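Local coordinates for vacuolar protein sorting-associated protein 54 (Mus musculus, PDB 3N1E), which probably works as a subunit of the GARP tethering complex in retrograde transport from endosomes to the trans-Golgi network, and is represented here by its C-terminal domain, at residues D33-K38 / C58-K63; A47-P52 / N109-A114; E66-L71 / E75-L80; N122-K127 / L132-A137. One frame throughout, in Å; residues are numbered along the deposited sequence.

Contact 1 of 4, residues D33-K38 / C58-K63; sequences DSLFDK and CKQMTK
Between residues 33-38 and 58-63 the nearest CA atoms are those of Leu35 and Gln60, 9.1 Å apart, and the two helices run in broadly opposite directions. This is helix-on-helix packing within an α-helical bundle, and two side-chain pairs carry it. On the more exposed side, the CB of both Leu35 and Gln60 points toward the partner helix, and the two side chains meet at about a right angle. Leu35 CD2 lies 3.8 Å from Gln60 CB and 3.9 Å from Gln60 CG, so the glutamine contributes its aliphatic base. A bend at its second torsion (chi2 -49°) then carries the amide away.

The inner pair, Phe36 and Met61, is buried and makes a Met-aromatic contact in one of the two conformers modelled for Met61. There the bend at chi2 (-81°) sets the sulfur at the ring edge. Three helices converge at this pair, since Ile84 of helix 74-98 touches both residues, with Ser87 against Phe36 and Phe81 against Met61. Met61 SD is 5.2 Å from the Phe36 ring centroid and 85° off the ring normal, an edge-on approach in which Phe36 CZ is the atom touched, 3.8 Å from the sulfur.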
loop_
_atom_site.group_PDB
_atom_site.type_symbol
_atom_site.label_atom_id
_atom_site.label_comp_id
_atom_site.label_asym_id
_atom_site.label_seq_id
_atom_site.Cartn_x
_atom_site.Cartn_y
_atom_site.Cartn_z
ATOM N N ASP A 33 -2.006 1.214 8.268
ATOM C CA ASP A 33 -2.945 2.339 8.357
ATOM C C ASP A 33 -2.568 3.311 9.489
ATOM O O ASP A 33 -2.594 4.533 9.298
ATOM C CB ASP A 33 -4.379 1.830 8.514
ATOM C CG ASP A 33 -5.368 2.951 8.667
ATOM O OD1 ASP A 33 -5.650 3.601 7.635
ATOM O OD2 ASP A 33 -5.824 3.187 9.816
ATOM N N SER A 34 -2.181 2.769 10.657
ATOM C CA SER A 34 -1.779 3.613 11.772
ATOM C C SER A 34 -0.478 4.371 11.490
ATOM O O SER A 34 -0.359 5.557 11.819
ATOM C CB SER A 34 -1.712 2.790 13.064
ATOM O OG SER A 34 -2.990 2.271 13.372
ATOM N N LEU A 35 0.482 3.714 10.834
ATOM C CA LEU A 35 1.708 4.382 10.377
ATOM C C LEU A 35 1.421 5.534 9.418
ATOM O O LEU A 35 1.964 6.646 9.584
ATOM C CB LEU A 35 2.640 3.354 9.703
ATOM C CG LEU A 35 3.935 3.972 9.155
ATOM C CD1 LEU A 35 4.913 4.366 10.293
ATOM C CD2 LEU A 35 4.567 3.013 8.148
ATOM N N PHE A 36 0.578 5.277 8.421
ATOM C CA PHE A 36 0.197 6.317 7.457
ATOM C C PHE A 36 -0.498 7.493 8.130
ATOM O O PHE A 36 -0.240 8.634 7.775
ATOM C CB PHE A 36 -0.677 5.760 6.334
ATOM C CG PHE A 36 -0.028 4.652 5.537
ATOM C CD1 PHE A 36 1.358 4.517 5.478
ATOM C CD2 PHE A 36 -0.828 3.765 4.809
ATOM C CE1 PHE A 36 1.975 3.465 4.708
ATOM C CE2 PHE A 36 -0.251 2.739 4.035
ATOM C CZ PHE A 36 1.153 2.597 3.974
ATOM N N ASP A 37 -1.393 7.217 9.084
ATOM C CA ASP A 37 -2.080 8.295 9.785
ATOM C C ASP A 37 -1.047 9.124 10.542
ATOM O O ASP A 37 -1.062 10.343 10.465
ATOM C CB ASP A 37 -3.157 7.765 10.748
ATOM C CG ASP A 37 -3.711 8.879 11.676
ATOM O OD1 ASP A 37 -4.266 9.860 11.147
ATOM O OD2 ASP A 37 -3.560 8.791 12.918
ATOM N N LYS A 38 -0.130 8.460 11.241
ATOM C CA LYS A 38 0.870 9.168 12.045
ATOM C C LYS A 38 1.746 10.047 11.176
ATOM O O LYS A 38 1.933 11.233 11.471
ATOM C CB LYS A 38 1.739 8.166 12.803
ATOM C CG LYS A 38 2.748 8.824 13.693
ATOM C CD LYS A 38 3.671 7.786 14.302
ATOM C CE LYS A 38 5.104 8.296 14.348
ATOM N NZ LYS A 38 5.199 9.640 14.969
ATOM N N CYS A 58 7.823 4.609 2.164
ATOM C CA CYS A 58 8.321 3.652 1.169
ATOM C C CYS A 58 9.282 2.630 1.761
ATOM O O CYS A 58 9.246 1.464 1.353
ATOM C CB CYS A 58 8.942 4.370 -0.031
ATOM S SG CYS A 58 7.668 5.279 -0.965
ATOM N N LYS A 59 10.122 3.043 2.718
ATOM C CA LYS A 59 11.001 2.088 3.378
ATOM C C LYS A 59 10.179 1.003 4.090
ATOM O O LYS A 59 10.505 -0.182 3.979
ATOM C CB LYS A 59 11.941 2.782 4.374
ATOM C CG LYS A 59 13.009 1.857 4.934
ATOM C CD LYS A 59 14.159 2.622 5.603
ATOM C CE LYS A 59 15.467 1.830 5.450
ATOM N NZ LYS A 59 16.319 1.716 6.680
ATOM N N GLN A 60 9.117 1.402 4.794
ATOM C CA GLN A 60 8.294 0.401 5.518
ATOM C C GLN A 60 7.506 -0.508 4.595
ATOM O O GLN A 60 7.346 -1.693 4.892
ATOM C CB GLN A 60 7.419 1.033 6.610
ATOM C CG GLN A 60 8.200 1.829 7.633
ATOM C CD GLN A 60 9.400 1.086 8.209
ATOM O OE1 GLN A 60 9.287 -0.055 8.619
ATOM N NE2 GLN A 60 10.559 1.722 8.177
ATOM N N MET A 61 7.050 0.022 3.458
ATOM C CA MET A 61 6.368 -0.762 2.431
ATOM C C MET A 61 7.317 -1.825 1.874
ATOM O O MET A 61 6.944 -2.975 1.658
ATOM C CB MET A 61 5.886 0.164 1.302
ATOM C CG MET A 61 4.776 1.119 1.710
ATOM S SD MET A 61 3.202 0.279 1.683
ATOM C CE MET A 61 3.707 -1.232 2.487
ATOM N N THR A 62 8.561 -1.418 1.647
ATOM C CA THR A 62 9.617 -2.308 1.171
ATOM C C THR A 62 9.895 -3.409 2.190
ATOM O O THR A 62 9.998 -4.581 1.848
ATOM C CB THR A 62 10.910 -1.500 0.911
ATOM O OG1 THR A 62 10.692 -0.644 -0.216
ATOM C CG2 THR A 62 12.116 -2.400 0.653
ATOM N N LYS A 63 10.025 -3.006 3.453
ATOM C CA LYS A 63 10.343 -3.969 4.502
ATOM C C LYS A 63 9.182 -4.950 4.677
ATOM O O LYS A 63 9.406 -6.137 4.932
ATOM C CB LYS A 63 10.653 -3.266 5.828
ATOM C CG LYS A 63 11.992 -2.581 5.879
ATOM C CD LYS A 63 13.154 -3.550 6.046
ATOM C CE LYS A 63 14.456 -2.777 6.282
ATOM N NZ LYS A 63 15.618 -3.444 5.618
#

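Contact 2 of 4, residues A47-P52 / N109-A114; sequences APVPSP and NGLVTA
Val49 sets one methyl over a face of the carbonyl group of Ala114: Val49 CG1 is 3.6 Å from both Ala114 C and Ala114 O, as expected for an approach from above rather than along the bond. The same methyl is 3.9 Å from Ala114 CB, and the other branch, Val49 CG2, comes within 4.0 Å of Leu111 O. With CG1 anti to the backbone N (chi1 165°), CG1 lies on the Ala114 carbonyl while CG2 sits between Leu111 and the Ala114 methyl.

Leu111 makes the second half of the contact. Its CD2 lies 3.9 Å from the backbone Ala47 N and 4.1 Å from Ala47 CB, and it also closes on Val49 CG2 at 4.2 Å. Methyl groups thus do the touching, against one another and against backbone atoms of both segments.

Cis peptide bonds precede both Pro48 and Pro50, one on each side of Val49. The CB atoms of the two prolines point away from helix 107-124, whereas that of Val49 points toward it. Ser51 is the N-cap of the next helix: its OG caps Phe54 N and is also hydrogen-bonded to Asp115. Val45 packs on Leu111 from the same loop. The contact lies at the surface, where the connection from helix 17-40 to helix 52-68 runs against the early turns of helix 107-124.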
loop_
_atom_site.group_PDB
_atom_site.type_symbol
_atom_site.label_atom_id
_atom_site.label_comp_id
_atom_site.label_asym_id
_atom_site.label_seq_id
_atom_site.Cartn_x
_atom_site.Cartn_y
_atom_site.Cartn_z
ATOM N N ALA A 47 10.217 20.801 -1.105
ATOM C CA ALA A 47 11.399 20.120 -1.594
ATOM C C ALA A 47 12.382 19.926 -0.438
ATOM O O ALA A 47 12.369 20.709 0.510
ATOM C CB ALA A 47 12.022 20.941 -2.719
ATOM N N PRO A 48 13.264 18.920 -0.532
ATOM C CA PRO A 48 13.443 18.033 -1.689
ATOM C C PRO A 48 12.519 16.817 -1.685
ATOM O O PRO A 48 11.904 16.516 -0.667
ATOM C CB PRO A 48 14.893 17.578 -1.537
ATOM C CG PRO A 48 15.055 17.481 -0.039
ATOM C CD PRO A 48 14.258 18.636 0.527
ATOM N N VAL A 49 12.427 16.161 -2.844
ATOM C CA VAL A 49 11.608 14.962 -3.042
ATOM C C VAL A 49 12.593 13.839 -3.392
ATOM O O VAL A 49 13.476 14.039 -4.233
ATOM C CB VAL A 49 10.589 15.149 -4.183
ATOM C CG1 VAL A 49 9.976 13.805 -4.655
ATOM C CG2 VAL A 49 9.471 16.097 -3.748
ATOM N N PRO A 50 12.425 12.653 -2.769
ATOM C CA PRO A 50 11.320 12.339 -1.848
ATOM C C PRO A 50 11.426 13.010 -0.475
ATOM O O PRO A 50 12.526 13.119 0.056
ATOM C CB PRO A 50 11.406 10.826 -1.685
ATOM C CG PRO A 50 12.896 10.511 -1.946
ATOM C CD PRO A 50 13.318 11.493 -3.005
ATOM N N SER A 51 10.295 13.466 0.053
ATOM C CA SER A 51 10.234 14.066 1.386
ATOM C C SER A 51 10.579 13.008 2.454
ATOM O O SER A 51 10.464 11.797 2.212
ATOM C CB SER A 51 8.815 14.590 1.633
ATOM O OG SER A 51 7.895 13.499 1.563
ATOM N N PRO A 52 10.974 13.453 3.653
ATOM C CA PRO A 52 11.204 12.456 4.714
ATOM C C PRO A 52 9.989 11.540 4.955
ATOM O O PRO A 52 10.178 10.313 5.162
ATOM C CB PRO A 52 11.495 13.329 5.947
ATOM C CG PRO A 52 12.093 14.580 5.363
ATOM C CD PRO A 52 11.360 14.822 4.071
ATOM N N ASN A 109 1.123 21.640 -6.100
ATOM C CA ASN A 109 0.599 20.443 -6.770
ATOM C C ASN A 109 1.775 19.610 -7.378
ATOM O O ASN A 109 1.844 18.393 -7.198
ATOM C CB ASN A 109 -0.388 20.911 -7.854
ATOM C CG ASN A 109 -0.951 19.784 -8.710
ATOM O OD1 ASN A 109 -1.255 20.005 -9.867
ATOM N ND2 ASN A 109 -1.137 18.595 -8.141
ATOM N N GLY A 110 2.732 20.307 -7.996
ATOM C CA GLY A 110 3.874 19.655 -8.667
ATOM C C GLY A 110 4.710 18.860 -7.681
ATOM O O GLY A 110 5.158 17.748 -7.961
ATOM N N LEU A 111 4.873 19.401 -6.478
ATOM C CA LEU A 111 5.699 18.706 -5.487
ATOM C C LEU A 111 5.022 17.447 -5.002
ATOM O O LEU A 111 5.664 16.422 -4.810
ATOM C CB LEU A 111 5.983 19.622 -4.295
ATOM C CG LEU A 111 7.045 20.698 -4.523
ATOM C CD1 LEU A 111 6.964 21.772 -3.415
ATOM C CD2 LEU A 111 8.478 20.116 -4.573
ATOM N N VAL A 112 3.705 17.515 -4.805
ATOM C CA VAL A 112 2.992 16.318 -4.405
ATOM C C VAL A 112 3.050 15.270 -5.532
ATOM O O VAL A 112 3.309 14.104 -5.276
ATOM C CB VAL A 112 1.557 16.646 -4.023
ATOM C CG1 VAL A 112 0.798 15.363 -3.698
ATOM C CG2 VAL A 112 1.557 17.598 -2.821
ATOM N N THR A 113 2.820 15.709 -6.770
ATOM C CA THR A 113 2.914 14.800 -7.940
ATOM C C THR A 113 4.267 14.077 -7.952
ATOM O O THR A 113 4.345 12.872 -8.218
ATOM C CB THR A 113 2.657 15.552 -9.222
ATOM O OG1 THR A 113 1.299 16.037 -9.159
ATOM C CG2 THR A 113 2.814 14.622 -10.467
ATOM N N ALA A 114 5.318 14.829 -7.630
ATOM C CA ALA A 114 6.683 14.284 -7.590
ATOM C C ALA A 114 6.855 13.245 -6.450
ATOM O O ALA A 114 7.435 12.161 -6.636
ATOM C CB ALA A 114 7.689 15.442 -7.411
#

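Contact 3 of 4, residues E66-L71 / E75-L80; sequences EAIFDL and EQTQML
Ile68 turns its CG1 branch into the slot between its own backbone N and carbonyl carbon (chi1 56°), and this less common torsion aims the longer arm at Thr77 and Leu80. Leu80 answers with CG anti to the backbone N (chi1 170°), and the two side chains reach toward each other tip to tip, Ile68 CG1 lying 4.1 Å from Leu80 CD2. The terminal methyl of the isoleucine, Ile68 CD1, is shared between the two branches of the threonine: it is 3.9 Å from Thr77 OG1 and equally 3.9 Å from Thr77 CG2.

The hydroxyl of Thr77 also has polar company. A water donates to Phe69 O at 3.1 Å and lies unusually close to Thr77 OG1, so a bridge between the segments is suggested but its second half is doubtful. A weak hydrogen bond links the same hydroxyl to Pro73 O. Leu71 N bonds to Ile68 O at 2.9 Å, a bond spanning three residues.

Leu72 packs on Thr77 and Leu80, while Leu28 and Val29 of helix 17-40 touch Leu80. Consecutive helices in roughly opposite directions, joined by a short connection and packed through Ile68, Thr77 and Leu80 beside it, form an α-helical hairpin within the bundle.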
loop_
_atom_site.group_PDB
_atom_site.type_symbol
_atom_site.label_atom_id
_atom_site.label_comp_id
_atom_site.label_asym_id
_atom_site.label_seq_id
_atom_site.Cartn_x
_atom_site.Cartn_y
_atom_site.Cartn_z
ATOM N N GLU A 66 9.353 -7.491 1.921
ATOM C CA GLU A 66 10.431 -8.453 2.206
ATOM C C GLU A 66 10.012 -9.478 3.258
ATOM O O GLU A 66 10.351 -10.677 3.153
ATOM C CB GLU A 66 11.705 -7.713 2.636
ATOM C CG GLU A 66 12.419 -7.047 1.469
ATOM C CD GLU A 66 13.455 -6.011 1.893
ATOM O OE1 GLU A 66 13.674 -5.831 3.115
ATOM O OE2 GLU A 66 14.059 -5.382 0.998
ATOM N N ALA A 67 9.260 -9.017 4.256
ATOM C CA ALA A 67 8.823 -9.872 5.355
ATOM C C ALA A 67 7.787 -10.930 4.920
ATOM O O ALA A 67 7.773 -12.035 5.482
ATOM C CB ALA A 67 8.262 -9.017 6.490
ATOM N N ILE A 68 6.905 -10.589 3.978
ATOM C CA ILE A 68 5.773 -11.489 3.622
ATOM C C ILE A 68 5.909 -12.213 2.287
ATOM O O ILE A 68 5.056 -13.037 1.920
ATOM C CB ILE A 68 4.360 -10.809 3.716
ATOM C CG1 ILE A 68 4.232 -9.537 2.854
ATOM C CG2 ILE A 68 4.069 -10.419 5.134
ATOM C CD1 ILE A 68 4.247 -9.701 1.364
ATOM N N PHE A 69 6.958 -11.888 1.544
ATOM C CA PHE A 69 7.101 -12.434 0.212
ATOM C C PHE A 69 7.009 -13.964 0.180
ATOM O O PHE A 69 6.308 -14.533 -0.682
ATOM C CB PHE A 69 8.396 -11.985 -0.451
ATOM C CG PHE A 69 8.467 -12.376 -1.893
ATOM C CD1 PHE A 69 7.694 -11.710 -2.838
ATOM C CD2 PHE A 69 9.244 -13.454 -2.300
ATOM C CE1 PHE A 69 7.720 -12.089 -4.184
ATOM C CE2 PHE A 69 9.281 -13.831 -3.646
ATOM C CZ PHE A 69 8.514 -13.145 -4.583
ATOM N N ASP A 70 7.707 -14.611 1.111
ATOM C CA ASP A 70 7.723 -16.077 1.199
ATOM C C ASP A 70 6.606 -16.674 2.053
ATOM O O ASP A 70 6.551 -17.899 2.239
ATOM C CB ASP A 70 9.081 -16.557 1.707
ATOM C CG ASP A 70 10.183 -16.345 0.691
ATOM O OD1 ASP A 70 9.915 -16.498 -0.524
ATOM O OD2 ASP A 70 11.319 -16.019 1.107
ATOM N N LEU A 71 5.700 -15.826 2.534
ATOM C CA LEU A 71 4.630 -16.250 3.432
ATOM C C LEU A 71 3.257 -16.142 2.801
ATOM O O LEU A 71 2.290 -16.701 3.315
ATOM C CB LEU A 71 4.647 -15.431 4.724
ATOM C CG LEU A 71 5.849 -15.651 5.620
ATOM C CD1 LEU A 71 5.813 -14.584 6.708
ATOM C CD2 LEU A 71 5.775 -17.060 6.225
ATOM N N GLU A 75 -0.914 -13.706 -5.570
ATOM C CA GLU A 75 -2.206 -13.017 -5.696
ATOM C C GLU A 75 -2.624 -12.318 -4.387
ATOM O O GLU A 75 -3.104 -11.184 -4.421
ATOM C CB GLU A 75 -3.304 -13.978 -6.195
ATOM C CG GLU A 75 -4.710 -13.360 -6.167
ATOM C CD GLU A 75 -5.732 -14.102 -7.039
ATOM O OE1 GLU A 75 -6.009 -15.291 -6.761
ATOM O OE2 GLU A 75 -6.278 -13.472 -7.984
ATOM N N GLN A 76 -2.407 -12.980 -3.243
ATOM C CA GLN A 76 -2.708 -12.402 -1.938
ATOM C C GLN A 76 -1.774 -11.239 -1.607
ATOM O O GLN A 76 -2.178 -10.302 -0.925
ATOM C CB GLN A 76 -2.655 -13.466 -0.832
ATOM C CG GLN A 76 -3.942 -14.307 -0.715
ATOM C CD GLN A 76 -4.149 -15.332 -1.857
ATOM O OE1 GLN A 76 -3.208 -15.752 -2.531
ATOM N NE2 GLN A 76 -5.399 -15.743 -2.048
ATOM N N THR A 77 -0.542 -11.308 -2.092
ATOM C CA THR A 77 0.420 -10.210 -1.856
ATOM C C THR A 77 -0.027 -8.983 -2.654
ATOM O O THR A 77 0.027 -7.848 -2.172
ATOM C CB THR A 77 1.828 -10.609 -2.294
ATOM O OG1 THR A 77 2.312 -11.634 -1.417
ATOM C CG2 THR A 77 2.808 -9.412 -2.251
ATOM N N GLN A 78 -0.448 -9.216 -3.887
ATOM C CA GLN A 78 -1.044 -8.148 -4.699
ATOM C C GLN A 78 -2.285 -7.526 -4.019
ATOM O O GLN A 78 -2.419 -6.284 -3.902
ATOM C CB GLN A 78 -1.393 -8.724 -6.081
ATOM C CG GLN A 78 -0.175 -8.980 -6.946
ATOM C CD GLN A 78 -0.497 -9.817 -8.183
ATOM O OE1 GLN A 78 -1.557 -10.436 -8.262
ATOM N NE2 GLN A 78 0.419 -9.869 -9.113
ATOM N N MET A 79 -3.174 -8.385 -3.519
ATOM C CA MET A 79 -4.390 -7.902 -2.833
ATOM C C MET A 79 -4.047 -7.112 -1.569
ATOM O O MET A 79 -4.701 -6.096 -1.275
ATOM C CB MET A 79 -5.358 -9.060 -2.498
ATOM C CG MET A 79 -5.910 -9.848 -3.669
ATOM S SD MET A 79 -6.836 -8.896 -4.878
ATOM C CE MET A 79 -5.581 -8.555 -6.113
ATOM N N LEU A 80 -3.028 -7.573 -0.824
ATOM C CA LEU A 80 -2.589 -6.887 0.380
ATOM C C LEU A 80 -2.124 -5.481 0.032
ATOM O O LEU A 80 -2.516 -4.514 0.697
ATOM C CB LEU A 80 -1.458 -7.658 1.059
ATOM C CG LEU A 80 -0.722 -6.973 2.192
ATOM C CD1 LEU A 80 -1.639 -6.689 3.379
ATOM C CD2 LEU A 80 0.501 -7.810 2.621
HETATM O O HOH W 1 4.131 -13.053 -2.271
#

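Contact 4 of 4, residues N122-K127 / L132-A137; sequences NLQALK and LDLNMA
The C-terminal tail folds back here along the helical bundle, and Leu132 and Leu134 pack against Leu123 and Gln124 at the end of helix 107-124. Leu123, with CG anti to the backbone N (chi1 -171°), directs its methyls at two leucines of the tail. Leu123 CD1 meets Leu134 CD2 at 3.8 Å in a tip-to-tip approach, while Leu123 CD2 touches both leucines, meeting Leu132 CD2 at 4.0 Å with those side chains crossing at about a right angle. All three leucines are buried, and the cluster continues onto helix 74-98 through Leu82, which touches Leu132, and along helix 107-124 through Thr120, which touches Leu134.

Gln124 supplies the polar half. Its chain is extended beyond CG (chi2 177°), which carries the amide across to the tail backbone. There Gln124 NE2 donates to Leu132 O at 3.1 Å, but the N-H...O angle of 126° makes this a weak bond. Leu134 comes from the opposite direction, its CD1 lying above the plane of the amide 3.7 Å from Gln124 NE2, so the group packs against a methyl as well as a carbonyl. Beyond Leu134, Lys89 NZ of helix 74-98 is hydrogen-bonded to the backbone oxygens of Leu134 and Asn135. A water adds a weak bridge, accepting from Gln124 NE2 at 3.3 Å and from Leu134 N at 3.4 Å.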
loop_
_atom_site.group_PDB
_atom_site.type_symbol
_atom_site.label_atom_id
_atom_site.label_comp_id
_atom_site.label_asym_id
_atom_site.label_seq_id
_atom_site.Cartn_x
_atom_site.Cartn_y
_atom_site.Cartn_z
ATOM N N ASN A 122 8.509 3.173 -6.311
ATOM C CA ASN A 122 8.909 2.242 -5.288
ATOM C C ASN A 122 7.988 1.013 -5.253
ATOM O O ASN A 122 8.482 -0.129 -5.183
ATOM C CB ASN A 122 8.858 2.936 -3.916
ATOM C CG ASN A 122 9.306 2.029 -2.815
ATOM O OD1 ASN A 122 8.500 1.534 -2.010
ATOM N ND2 ASN A 122 10.597 1.752 -2.798
ATOM N N LEU A 123 6.676 1.261 -5.200
ATOM C CA LEU A 123 5.709 0.154 -5.066
ATOM C C LEU A 123 5.788 -0.792 -6.247
ATOM O O LEU A 123 5.924 -2.017 -6.057
ATOM C CB LEU A 123 4.282 0.708 -4.898
ATOM C CG LEU A 123 3.156 -0.256 -4.533
ATOM C CD1 LEU A 123 1.998 0.583 -3.978
ATOM C CD2 LEU A 123 2.697 -1.109 -5.710
ATOM N N GLN A 124 5.755 -0.233 -7.450
ATOM C CA GLN A 124 5.641 -1.026 -8.671
ATOM C C GLN A 124 6.934 -1.769 -8.993
ATOM O O GLN A 124 6.912 -2.754 -9.745
ATOM C CB GLN A 124 5.110 -0.178 -9.835
ATOM C CG GLN A 124 3.619 0.132 -9.595
ATOM C CD GLN A 124 2.968 1.034 -10.631
ATOM O OE1 GLN A 124 3.632 1.831 -11.305
ATOM N NE2 GLN A 124 1.644 0.917 -10.754
ATOM N N ALA A 125 8.035 -1.340 -8.376
ATOM C CA ALA A 125 9.328 -2.025 -8.527
ATOM C C ALA A 125 9.499 -3.247 -7.614
ATOM O O ALA A 125 10.455 -4.025 -7.777
ATOM C CB ALA A 125 10.440 -1.054 -8.317
ATOM N N LEU A 126 8.578 -3.437 -6.680
ATOM C CA LEU A 126 8.576 -4.646 -5.840
ATOM C C LEU A 126 8.082 -5.881 -6.599
ATOM O O LEU A 126 7.141 -5.788 -7.391
ATOM C CB LEU A 126 7.732 -4.396 -4.580
ATOM C CG LEU A 126 8.292 -3.312 -3.660
ATOM C CD1 LEU A 126 7.256 -2.934 -2.609
ATOM C CD2 LEU A 126 9.635 -3.744 -3.014
ATOM N N LYS A 127 8.723 -7.033 -6.362
ATOM C CA LYS A 127 8.370 -8.262 -7.113
ATOM C C LYS A 127 6.895 -8.572 -7.024
ATOM O O LYS A 127 6.341 -8.653 -5.919
ATOM C CB LYS A 127 9.140 -9.473 -6.581
ATOM C CG LYS A 127 10.602 -9.469 -6.885
ATOM C CD LYS A 127 11.188 -10.817 -6.439
ATOM C CE LYS A 127 12.475 -10.638 -5.639
ATOM N NZ LYS A 127 13.148 -11.954 -5.408
ATOM N N LEU A 132 -0.048 -3.474 -10.711
ATOM C CA LEU A 132 -1.102 -2.988 -9.832
ATOM C C LEU A 132 -1.684 -1.669 -10.324
ATOM O O LEU A 132 -0.949 -0.757 -10.728
ATOM C CB LEU A 132 -0.576 -2.812 -8.409
ATOM C CG LEU A 132 -0.962 -3.884 -7.390
ATOM C CD1 LEU A 132 -0.430 -5.235 -7.773
ATOM C CD2 LEU A 132 -0.483 -3.459 -5.992
ATOM N N ASP A 133 -3.005 -1.605 -10.316
ATOM C CA ASP A 133 -3.756 -0.406 -10.719
ATOM C C ASP A 133 -3.980 0.414 -9.444
ATOM O O ASP A 133 -4.899 0.155 -8.659
ATOM C CB ASP A 133 -5.099 -0.842 -11.297
ATOM C CG ASP A 133 -5.967 0.315 -11.723
ATOM O OD1 ASP A 133 -5.563 1.498 -11.555
ATOM O OD2 ASP A 133 -7.078 0.017 -12.236
ATOM N N LEU A 134 -3.112 1.399 -9.246
ATOM C CA LEU A 134 -3.110 2.157 -7.995
ATOM C C LEU A 134 -4.105 3.300 -7.948
ATOM O O LEU A 134 -4.449 3.789 -6.859
ATOM C CB LEU A 134 -1.696 2.701 -7.743
ATOM C CG LEU A 134 -0.598 1.628 -7.651
ATOM C CD1 LEU A 134 0.750 2.358 -7.456
ATOM C CD2 LEU A 134 -0.868 0.623 -6.501
ATOM N N ASN A 135 -4.535 3.748 -9.131
ATOM C CA ASN A 135 -5.500 4.861 -9.268
ATOM C C ASN A 135 -5.135 6.029 -8.377
ATOM O O ASN A 135 -5.929 6.442 -7.523
ATOM C CB ASN A 135 -6.921 4.380 -8.953
ATOM C CG ASN A 135 -8.012 5.438 -9.237
ATOM O OD1 ASN A 135 -9.138 5.299 -8.755
ATOM N ND2 ASN A 135 -7.673 6.489 -9.988
ATOM N N MET A 136 -3.918 6.534 -8.552
ATOM C CA MET A 136 -3.449 7.581 -7.670
ATOM C C MET A 136 -4.187 8.907 -7.869
ATOM O O MET A 136 -4.219 9.741 -6.954
ATOM C CB MET A 136 -1.951 7.758 -7.823
ATOM C CG MET A 136 -1.244 7.521 -6.545
ATOM S SD MET A 136 -1.401 5.872 -5.773
ATOM C CE MET A 136 -0.952 6.483 -4.176
ATOM N N ALA A 137 -4.784 9.093 -9.049
ATOM C CA ALA A 137 -5.571 10.316 -9.343
ATOM C C ALA A 137 -6.719 10.551 -8.347
ATOM O O ALA A 137 -7.161 11.688 -8.169
ATOM C CB ALA A 137 -6.106 10.280 -10.774
HETATM O O HOH W 2 -0.988 2.775 -11.474
#

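Contacts 3 and 4 are buried, contact 1 is partly so, and contact 2 lies at the surface, about 28 Å centre to centre from contact 3. Helix 52-68 serves contacts 1 and 3, while helix 107-124 serves contacts 2 and 4. Asn122 of contact 4 packs on Cys58 and Thr62 of contact 1, and Lys127 and Leu132 of contact 4 pack on Phe69 and Gln78 of contact 3. Chemistry follows position. Contact 1 combines a sulfur-aromatic pair with a leucine on a glutamine's aliphatic base, contact 3 packs isoleucine on leucine and threonine, contact 2 rests on aliphatic groups and backbone atoms, and contact 4, a tail on a helix end, adds weak amide and water bonds.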